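PDB 5BPK: gamma-glutamyltranspeptidase (Ggt) from Helicobacter pylori 26695, which catalyses transfer or hydrolysis of the gamma-glutamyl group of glutathione and related compounds, as a member of the N-terminal nucleophile hydrolases. Local coordinates for residues Arg264-Gly269 and Lys275-Ser280; His288-Leu293 and Lys342-Ala347; Ala318-Tyr323 and Asp359-Ser364. One frame throughout, in Å; residues are numbered along the deposited sequence.

Contact 1 of 3, residues Arg264-Gly269 and Lys275-Ser280; sequences RKPVVG and KIISMS
Val267 to Gly269 runs antiparallel to Ile276 to Ser278, the strand axes 4.8 Å apart and 165° between their directions, with Val267-Ser278 and Gly269-Ile276 as hydrogen-bonded pairs around the non-hydrogen-bonded pair Val268-Ile277. At the Gly269-Ile276 pair both bonds form: Gly269 N lies in the plane of the Ile276 carbonyl, but Ile276 N meets Gly269 O from above its carbonyl plane, at 2.8 Å. At the other pair the two bonds differ, since Ser278 N gives a straight bond to Val267 O, whereas Val267 N returns to Ser278 O at only 137°. Beyond the paired residues, Ser280 OG, held between its own backbone N and carbonyl carbon (chi1 46°), donates to Lys265 O at 2.7 Å. On the face carrying Val268 and Ile277, Val268 CG2 lies alongside Ile277 CD1 at 3.5 Å, and Ile277 CG2 rests beside Pro266 CB at 3.7 Å. Val267 and Ile276 point to the other face, where Ile290 of helix 285-296 covers both. Arg264 sends its guanidinium to salt bridges with Asp101 and Asp334, while Ser278 OG bonds Thr77 of the partner chain. Residues Lys275-Ser278 also pair with a strand of that chain, continuing the sheet across the interface. This is a beta hairpin at the edge of one chain's share of the central sheet, consistent with the layered alpha-beta-beta-alpha fold of N-terminal nucleophile hydrolases.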
loop_
_atom_site.group_PDB
_atom_site.type_symbol
_atom_site.label_atom_id
_atom_site.label_comp_id
_atom_site.label_asym_id
_atom_site.label_seq_id
_atom_site.Cartn_x
_atom_site.Cartn_y
_atom_site.Cartn_z
ATOM N N ARG A 264 5.457 13.680 -8.002
ATOM C CA ARG A 264 5.436 14.550 -6.845
ATOM C C ARG A 264 6.753 14.457 -6.103
ATOM O O ARG A 264 7.475 13.460 -6.200
ATOM C CB ARG A 264 4.295 14.160 -5.912
ATOM C CG ARG A 264 2.916 14.135 -6.576
ATOM C CD ARG A 264 1.849 14.062 -5.529
ATOM N NE ARG A 264 0.470 13.948 -5.999
ATOM C CZ ARG A 264 -0.390 14.964 -6.094
ATOM N NH1 ARG A 264 -0.009 16.205 -5.826
ATOM N NH2 ARG A 264 -1.649 14.733 -6.465
ATOM N N LYS A 265 7.041 15.484 -5.318
ATOM C CA LYS A 265 8.129 15.413 -4.370
ATOM C C LYS A 265 7.740 14.440 -3.262
ATOM O O LYS A 265 6.607 14.482 -2.766
ATOM C CB LYS A 265 8.413 16.777 -3.778
ATOM C CG LYS A 265 9.003 17.766 -4.770
ATOM C CD LYS A 265 9.404 19.037 -4.054
ATOM C CE LYS A 265 9.891 20.108 -5.008
ATOM N NZ LYS A 265 10.258 21.352 -4.266
ATOM N N PRO A 266 8.649 13.524 -2.908
ATOM C CA PRO A 266 8.381 12.700 -1.744
ATOM C C PRO A 266 8.425 13.532 -0.478
ATOM O O PRO A 266 8.975 14.638 -0.476
ATOM C CB PRO A 266 9.534 11.687 -1.741
ATOM C CG PRO A 266 10.609 12.310 -2.506
ATOM C CD PRO A 266 10.013 13.328 -3.432
ATOM N N VAL A 267 7.842 13.005 0.586
ATOM C CA VAL A 267 8.069 13.569 1.901
ATOM C C VAL A 267 9.375 12.971 2.434
ATOM O O VAL A 267 9.631 11.761 2.305
ATOM C CB VAL A 267 6.868 13.363 2.850
ATOM C CG1 VAL A 267 6.553 11.894 3.064
ATOM C CG2 VAL A 267 7.119 14.067 4.179
ATOM N N VAL A 268 10.218 13.847 2.974
ATOM C CA VAL A 268 11.576 13.500 3.383
ATOM C C VAL A 268 11.800 13.899 4.828
ATOM O O VAL A 268 11.385 14.975 5.268
ATOM C CB VAL A 268 12.628 14.174 2.466
ATOM C CG1 VAL A 268 14.061 13.882 2.940
ATOM C CG2 VAL A 268 12.428 13.721 1.024
ATOM N N GLY A 269 12.421 12.997 5.571
ATOM C CA GLY A 269 12.810 13.247 6.950
ATOM C C GLY A 269 14.133 12.601 7.286
ATOM O O GLY A 269 14.816 12.064 6.417
ATOM N N LYS A 275 18.260 9.041 6.055
ATOM C CA LYS A 275 17.244 9.847 5.376
ATOM C C LYS A 275 16.068 8.947 5.042
ATOM O O LYS A 275 16.247 7.849 4.504
ATOM C CB LYS A 275 17.813 10.477 4.103
ATOM C CG LYS A 275 16.907 11.502 3.449
ATOM C CD LYS A 275 17.465 11.993 2.119
ATOM C CE LYS A 275 18.597 12.981 2.310
ATOM N NZ LYS A 275 19.028 13.591 1.008
ATOM N N ILE A 276 14.871 9.406 5.398
ATOM C CA ILE A 276 13.627 8.683 5.147
ATOM C C ILE A 276 12.941 9.337 3.949
ATOM O O ILE A 276 12.659 10.540 3.985
ATOM C CB ILE A 276 12.671 8.744 6.370
ATOM C CG1 ILE A 276 13.379 8.356 7.684
ATOM C CG2 ILE A 276 11.437 7.863 6.120
ATOM C CD1 ILE A 276 13.960 6.940 7.688
ATOM N N ILE A 277 12.701 8.549 2.896
ATOM C CA ILE A 277 12.019 9.004 1.672
ATOM C C ILE A 277 10.718 8.224 1.563
ATOM O O ILE A 277 10.746 7.008 1.409
ATOM C CB ILE A 277 12.867 8.732 0.395
ATOM C CG1 ILE A 277 14.288 9.288 0.566
ATOM C CG2 ILE A 277 12.179 9.299 -0.869
ATOM C CD1 ILE A 277 14.368 10.790 0.619
ATOM N N SER A 278 9.582 8.909 1.618
ATOM C CA SER A 278 8.295 8.215 1.607
ATOM C C SER A 278 7.212 8.993 0.868
ATOM O O SER A 278 7.477 10.074 0.307
ATOM C CB SER A 278 7.879 7.856 3.042
ATOM O OG SER A 278 6.813 6.914 3.056
ATOM N N MET A 279 6.002 8.432 0.837
ATOM C CA MET A 279 4.958 8.985 -0.020
ATOM C C MET A 279 4.222 10.156 0.598
ATOM O O MET A 279 3.741 10.092 1.734
ATOM C CB MET A 279 3.945 7.933 -0.434
ATOM C CG MET A 279 2.979 8.435 -1.483
ATOM S SD MET A 279 3.807 8.841 -3.040
ATOM C CE MET A 279 2.734 10.160 -3.639
ATOM N N SER A 280 4.135 11.207 -0.206
ATOM C CA SER A 280 3.493 12.467 0.130
ATOM C C SER A 280 1.997 12.409 -0.206
ATOM O O SER A 280 1.523 11.412 -0.754
ATOM C CB SER A 280 4.171 13.551 -0.694
ATOM O OG SER A 280 4.323 13.136 -2.048
#

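Contact 2 of 3, residues His288-Leu293 and Lys342-Ala347; sequences HLIQIL and KLINKA
Ile290 and Ile344 meet obliquely, CG2 of Ile290 resting 3.7 Å from CB of Ile344 and 3.8 Å from CG2 of Ile344. One residue further on, Gln291 lies alongside the neighbouring backbone: its CG sits 3.5 Å from Leu343 O, so the aliphatic part of the chain, not the amide, does the touching. With CG anti to the backbone N (chi1 179°) and the chain extended beyond it, the amide is carried back along the helix to His288. There Gln291 OE1 accepts from His288 ND1 at 2.8 Å, in the plane of the imidazole and nearly in line with the amide C=O. That bond sets the turn of the imidazole, and the amide is held at both ends, because its NE2 donates to Asp325 of helix 309-329. Leu343 CD1 approaches the imidazole obliquely, 4.3 Å from His288 CE1. Across the contact the meeting is van der Waals packing, laid beside the buried His288-Gln291 pair. The opposing backbone is a joint between two helices: Ile344 is the first residue to leave helix 340-343, and Asn345 N-caps helix 346-354, its OD1 accepting from Tyr348 N and, more weakly, from Ala347 N. Ile344 also reaches Val267 of strand 262-271. Helix 285-296 and the joint thus lie side by side on that sheet, consistent with a helical layer covering the sheet in an N-terminal nucleophile hydrolase.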
loop_
_atom_site.group_PDB
_atom_site.type_symbol
_atom_site.label_atom_id
_atom_site.label_comp_id
_atom_site.label_asym_id
_atom_site.label_seq_id
_atom_site.Cartn_x
_atom_site.Cartn_y
_atom_site.Cartn_z
ATOM N N HIS A 288 3.030 10.697 8.362
ATOM C CA HIS A 288 2.908 10.158 9.712
ATOM C C HIS A 288 4.053 9.206 10.098
ATOM O O HIS A 288 4.426 9.139 11.268
ATOM C CB HIS A 288 1.542 9.531 9.952
ATOM C CG HIS A 288 0.417 10.495 9.765
ATOM N ND1 HIS A 288 0.375 11.714 10.401
ATOM C CD2 HIS A 288 -0.694 10.433 8.995
ATOM C CE1 HIS A 288 -0.713 12.366 10.028
ATOM N NE2 HIS A 288 -1.379 11.610 9.173
ATOM N N LEU A 289 4.608 8.495 9.121
ATOM C CA LEU A 289 5.786 7.658 9.342
ATOM C C LEU A 289 6.912 8.523 9.885
ATOM O O LEU A 289 7.508 8.215 10.907
ATOM C CB LEU A 289 6.226 7.011 8.025
ATOM C CG LEU A 289 7.601 6.355 8.001
ATOM C CD1 LEU A 289 7.680 5.276 9.062
ATOM C CD2 LEU A 289 7.889 5.825 6.589
ATOM N N ILE A 290 7.151 9.651 9.224
ATOM C CA ILE A 290 8.248 10.546 9.601
ATOM C C ILE A 290 7.947 11.244 10.935
ATOM O O ILE A 290 8.831 11.393 11.776
ATOM C CB ILE A 290 8.528 11.565 8.463
ATOM C CG1 ILE A 290 9.210 10.835 7.300
ATOM C CG2 ILE A 290 9.373 12.757 8.942
ATOM C CD1 ILE A 290 9.184 11.579 5.998
ATOM N N GLN A 291 6.694 11.665 11.109
ATOM C CA GLN A 291 6.220 12.242 12.368
ATOM C C GLN A 291 6.486 11.313 13.564
ATOM O O GLN A 291 7.023 11.746 14.587
ATOM C CB GLN A 291 4.713 12.552 12.262
ATOM C CG GLN A 291 4.071 13.145 13.519
ATOM C CD GLN A 291 2.579 13.407 13.348
ATOM O OE1 GLN A 291 1.976 13.046 12.330
ATOM N NE2 GLN A 291 1.974 14.014 14.357
ATOM N N ILE A 292 6.111 10.043 13.433
ATOM C CA ILE A 292 6.204 9.088 14.547
ATOM C C ILE A 292 7.684 8.781 14.855
ATOM O O ILE A 292 8.109 8.780 16.014
ATOM C CB ILE A 292 5.395 7.803 14.260
ATOM C CG1 ILE A 292 3.895 8.115 14.203
ATOM C CG2 ILE A 292 5.634 6.763 15.331
ATOM C CD1 ILE A 292 3.077 7.068 13.457
ATOM N N LEU A 293 8.468 8.544 13.818
ATOM C CA LEU A 293 9.921 8.432 13.967
ATOM C C LEU A 293 10.537 9.661 14.647
ATOM O O LEU A 293 11.415 9.521 15.506
ATOM C CB LEU A 293 10.593 8.181 12.609
ATOM C CG LEU A 293 10.427 6.758 12.044
ATOM C CD1 LEU A 293 10.970 6.634 10.628
ATOM C CD2 LEU A 293 11.076 5.690 12.946
ATOM N N LYS A 342 4.519 21.166 8.807
ATOM C CA LYS A 342 4.286 21.301 10.252
ATOM C C LYS A 342 4.244 19.938 10.941
ATOM O O LYS A 342 4.770 19.777 12.037
ATOM C CB LYS A 342 2.996 22.082 10.545
ATOM C CG LYS A 342 3.071 23.564 10.169
ATOM C CD LYS A 342 1.734 24.251 10.378
ATOM C CE LYS A 342 1.776 25.710 9.948
ATOM N NZ LYS A 342 0.473 26.380 10.222
ATOM N N LEU A 343 3.609 18.960 10.303
ATOM C CA LEU A 343 3.485 17.627 10.885
ATOM C C LEU A 343 4.829 16.891 10.999
ATOM O O LEU A 343 5.008 16.097 11.920
ATOM C CB LEU A 343 2.465 16.781 10.098
ATOM C CG LEU A 343 0.998 17.226 10.202
ATOM C CD1 LEU A 343 0.156 16.466 9.199
ATOM C CD2 LEU A 343 0.428 17.068 11.642
ATOM N N ILE A 344 5.757 17.157 10.078
ATOM C CA ILE A 344 7.074 16.510 10.102
ATOM C C ILE A 344 8.147 17.373 10.758
ATOM O O ILE A 344 9.323 17.012 10.751
ATOM C CB ILE A 344 7.545 16.015 8.692
ATOM C CG1 ILE A 344 7.860 17.177 7.725
ATOM C CG2 ILE A 344 6.501 15.087 8.094
ATOM C CD1 ILE A 344 8.396 16.729 6.360
ATOM N N ASN A 345 7.744 18.514 11.314
ATOM C CA ASN A 345 8.679 19.401 12.019
ATOM C C ASN A 345 9.167 18.733 13.299
ATOM O O ASN A 345 8.368 18.298 14.112
ATOM C CB ASN A 345 7.977 20.723 12.345
ATOM C CG ASN A 345 8.879 21.722 13.025
ATOM O OD1 ASN A 345 9.009 21.716 14.246
ATOM N ND2 ASN A 345 9.460 22.621 12.247
ATOM N N LYS A 346 10.483 18.665 13.482
ATOM C CA LYS A 346 11.030 18.032 14.676
ATOM C C LYS A 346 10.677 18.754 15.983
ATOM O O LYS A 346 10.593 18.104 17.010
ATOM C CB LYS A 346 12.534 17.808 14.549
ATOM C CG LYS A 346 12.886 16.715 13.522
ATOM C CD LYS A 346 14.359 16.385 13.517
ATOM C CE LYS A 346 14.695 15.394 12.425
ATOM N NZ LYS A 346 14.254 13.994 12.693
ATOM N N ALA A 347 10.434 20.067 15.938
ATOM C CA ALA A 347 9.992 20.802 17.131
ATOM C C ALA A 347 8.589 20.366 17.576
ATOM O O ALA A 347 8.306 20.276 18.773
ATOM C CB ALA A 347 10.045 22.330 16.896
#

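Contact 3 of 3, residues Ala318-Tyr323 and Asp359-Ser364; sequences AMRQAY and DTVTPS
The guanidinium of Arg320 has the carbonyl of Thr362 over one face and the hydroxyl of Ser364 at its edge, and these two neighbours are met in different ways. At the edge, NH1 donates to Ser364 OG at 3.0 Å, with the oxygen 5° out of the guanidinium plane and the bond bent to 142°. Over the face, Thr362 O comes within 2.8 Å of NE and 3.0 Å of CZ, but the N-H directions do not aim at it and no hydrogen bond results; the carbonyl instead lies against a cationic surface, which is probably electrostatically favourable. Val361 crosses the arginine at about a right angle, its CB 3.6 Å from NH2. Arg320 leaves the helix with CG anti to its own N and then bends at chi3 (-61°), turning the flat group in against the loop. Helix 309-329 carries this arginine on one side, while Ala318 and Ala322, one turn apart, face helix 285-296; the 359-364 loop, which follows helix 346-354, lies at the border with the other chain, in what is probably a helical layer of the N-terminal nucleophile hydrolase fold. Glu317, three residues before Arg320 on the same helix, forms a salt bridge with Arg320 NH2 and accepts from Thr362 N. Asp131 of the partner chain pairs with Arg320 NH1 and takes the N-H of Ser364, whose OG also bonds Trp128 O of that chain.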
loop_
_atom_site.group_PDB
_atom_site.type_symbol
_atom_site.label_atom_id
_atom_site.label_comp_id
_atom_site.label_asym_id
_atom_site.label_seq_id
_atom_site.Cartn_x
_atom_site.Cartn_y
_atom_site.Cartn_z
ATOM N N ALA A 318 3.122 8.294 20.303
ATOM C CA ALA A 318 3.375 9.046 19.078
ATOM C C ALA A 318 2.357 8.671 17.998
ATOM O O ALA A 318 1.841 9.547 17.313
ATOM C CB ALA A 318 4.797 8.828 18.572
ATOM N N MET A 319 2.080 7.376 17.851
ATOM C CA MET A 319 1.073 6.882 16.907
ATOM C C MET A 319 -0.293 7.488 17.205
ATOM O O MET A 319 -0.993 7.915 16.307
ATOM C CB MET A 319 0.944 5.359 16.987
ATOM C CG MET A 319 2.130 4.583 16.478
ATOM S SD MET A 319 2.049 2.838 16.951
ATOM C CE MET A 319 3.580 2.241 16.194
ATOM N N ARG A 320 -0.664 7.496 18.477
ATOM C CA ARG A 320 -1.961 8.015 18.897
ATOM C C ARG A 320 -2.159 9.433 18.400
ATOM O O ARG A 320 -3.204 9.745 17.839
ATOM C CB ARG A 320 -2.069 7.988 20.415
ATOM C CG ARG A 320 -3.457 8.234 20.960
ATOM C CD ARG A 320 -3.400 8.552 22.444
ATOM N NE ARG A 320 -2.831 7.481 23.272
ATOM C CZ ARG A 320 -3.516 6.430 23.726
ATOM N NH1 ARG A 320 -4.792 6.247 23.393
ATOM N NH2 ARG A 320 -2.924 5.544 24.524
ATOM N N GLN A 321 -1.162 10.291 18.606
ATOM C CA GLN A 321 -1.250 11.677 18.151
ATOM C C GLN A 321 -1.276 11.773 16.628
ATOM O O GLN A 321 -2.058 12.546 16.069
ATOM C CB GLN A 321 -0.085 12.519 18.684
ATOM C CG GLN A 321 -0.198 14.021 18.385
ATOM C CD GLN A 321 -1.393 14.673 19.073
ATOM O OE1 GLN A 321 -1.505 14.642 20.299
ATOM N NE2 GLN A 321 -2.294 15.261 18.281
ATOM N N ALA A 322 -0.421 10.995 15.966
ATOM C CA ALA A 322 -0.348 11.011 14.515
ATOM C C ALA A 322 -1.687 10.674 13.865
ATOM O O ALA A 322 -2.092 11.333 12.903
ATOM C CB ALA A 322 0.760 10.065 14.000
ATOM N N TYR A 323 -2.371 9.649 14.381
ATOM C CA TYR A 323 -3.651 9.233 13.789
ATOM C C TYR A 323 -4.763 10.232 14.091
ATOM O O TYR A 323 -5.654 10.422 13.270
ATOM C CB TYR A 323 -4.040 7.808 14.175
ATOM C CG TYR A 323 -3.303 6.741 13.379
ATOM C CD1 TYR A 323 -2.069 6.267 13.795
ATOM C CD2 TYR A 323 -3.834 6.228 12.197
ATOM C CE1 TYR A 323 -1.392 5.289 13.080
ATOM C CE2 TYR A 323 -3.158 5.251 11.466
ATOM C CZ TYR A 323 -1.923 4.790 11.917
ATOM O OH TYR A 323 -1.224 3.814 11.219
ATOM N N ASP A 359 4.592 6.558 33.235
ATOM C CA ASP A 359 3.721 5.601 33.914
ATOM C C ASP A 359 2.279 5.591 33.422
ATOM O O ASP A 359 1.464 4.812 33.927
ATOM C CB ASP A 359 3.745 5.866 35.431
ATOM C CG ASP A 359 3.380 7.305 35.792
ATOM O OD1 ASP A 359 3.287 8.158 34.876
ATOM O OD2 ASP A 359 3.201 7.588 37.001
ATOM N N THR A 360 1.961 6.436 32.441
ATOM C CA THR A 360 0.575 6.596 32.015
ATOM C C THR A 360 0.429 6.998 30.541
ATOM O O THR A 360 1.352 7.507 29.907
ATOM C CB THR A 360 -0.182 7.606 32.924
ATOM O OG1 THR A 360 -1.593 7.458 32.721
ATOM C CG2 THR A 360 0.243 9.043 32.640
ATOM N N VAL A 361 -0.758 6.734 30.017
ATOM C CA VAL A 361 -1.124 7.094 28.653
ATOM C C VAL A 361 -1.969 8.368 28.661
ATOM O O VAL A 361 -2.486 8.789 29.704
ATOM C CB VAL A 361 -1.927 5.956 27.988
ATOM C CG1 VAL A 361 -1.106 4.678 27.958
ATOM C CG2 VAL A 361 -3.247 5.716 28.709
ATOM N N THR A 362 -2.106 8.979 27.495
ATOM C CA THR A 362 -3.113 10.012 27.284
ATOM C C THR A 362 -4.247 9.311 26.548
ATOM O O THR A 362 -4.064 8.873 25.414
ATOM C CB THR A 362 -2.566 11.195 26.461
ATOM O OG1 THR A 362 -1.480 11.813 27.174
ATOM C CG2 THR A 362 -3.656 12.243 26.191
ATOM N N PRO A 363 -5.420 9.165 27.188
ATOM C CA PRO A 363 -6.497 8.516 26.450
ATOM C C PRO A 363 -6.859 9.279 25.176
ATOM O O PRO A 363 -6.739 10.502 25.122
ATOM C CB PRO A 363 -7.673 8.524 27.432
ATOM C CG PRO A 363 -7.327 9.473 28.479
ATOM C CD PRO A 363 -5.845 9.619 28.523
ATOM N N SER A 364 -7.316 8.547 24.172
ATOM C CA SER A 364 -7.687 9.140 22.896
ATOM C C SER A 364 -8.759 10.225 23.045
ATOM O O SER A 364 -8.764 11.204 22.293
ATOM C CB SER A 364 -8.159 8.055 21.943
ATOM O OG SER A 364 -7.078 7.199 21.627
#

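Contact 2 is the buried one; contacts 1 and 3 are partly buried, and contact 3 lies farthest from the chain's centre. Contacts 1 and 2 share one apolar seam, their centres about 12 Å apart: Ile290 CD1 lies on the backbone of Val268 and Gly269, and Ile344 CD1 on Val267 CG2 and Val268 O. Contacts 2 and 3 meet through helices 285-296 and 309-329, where Ala322 touches His288, Gln291 and Ile292. Contact 3 does not reach contact 1. The chemistry changes accordingly, from backbone bonding in the hairpin, through aliphatic packing between helices, to a charged side chain holding a loop. Contacts 1 and 3 both also have polar bonds to the partner chain.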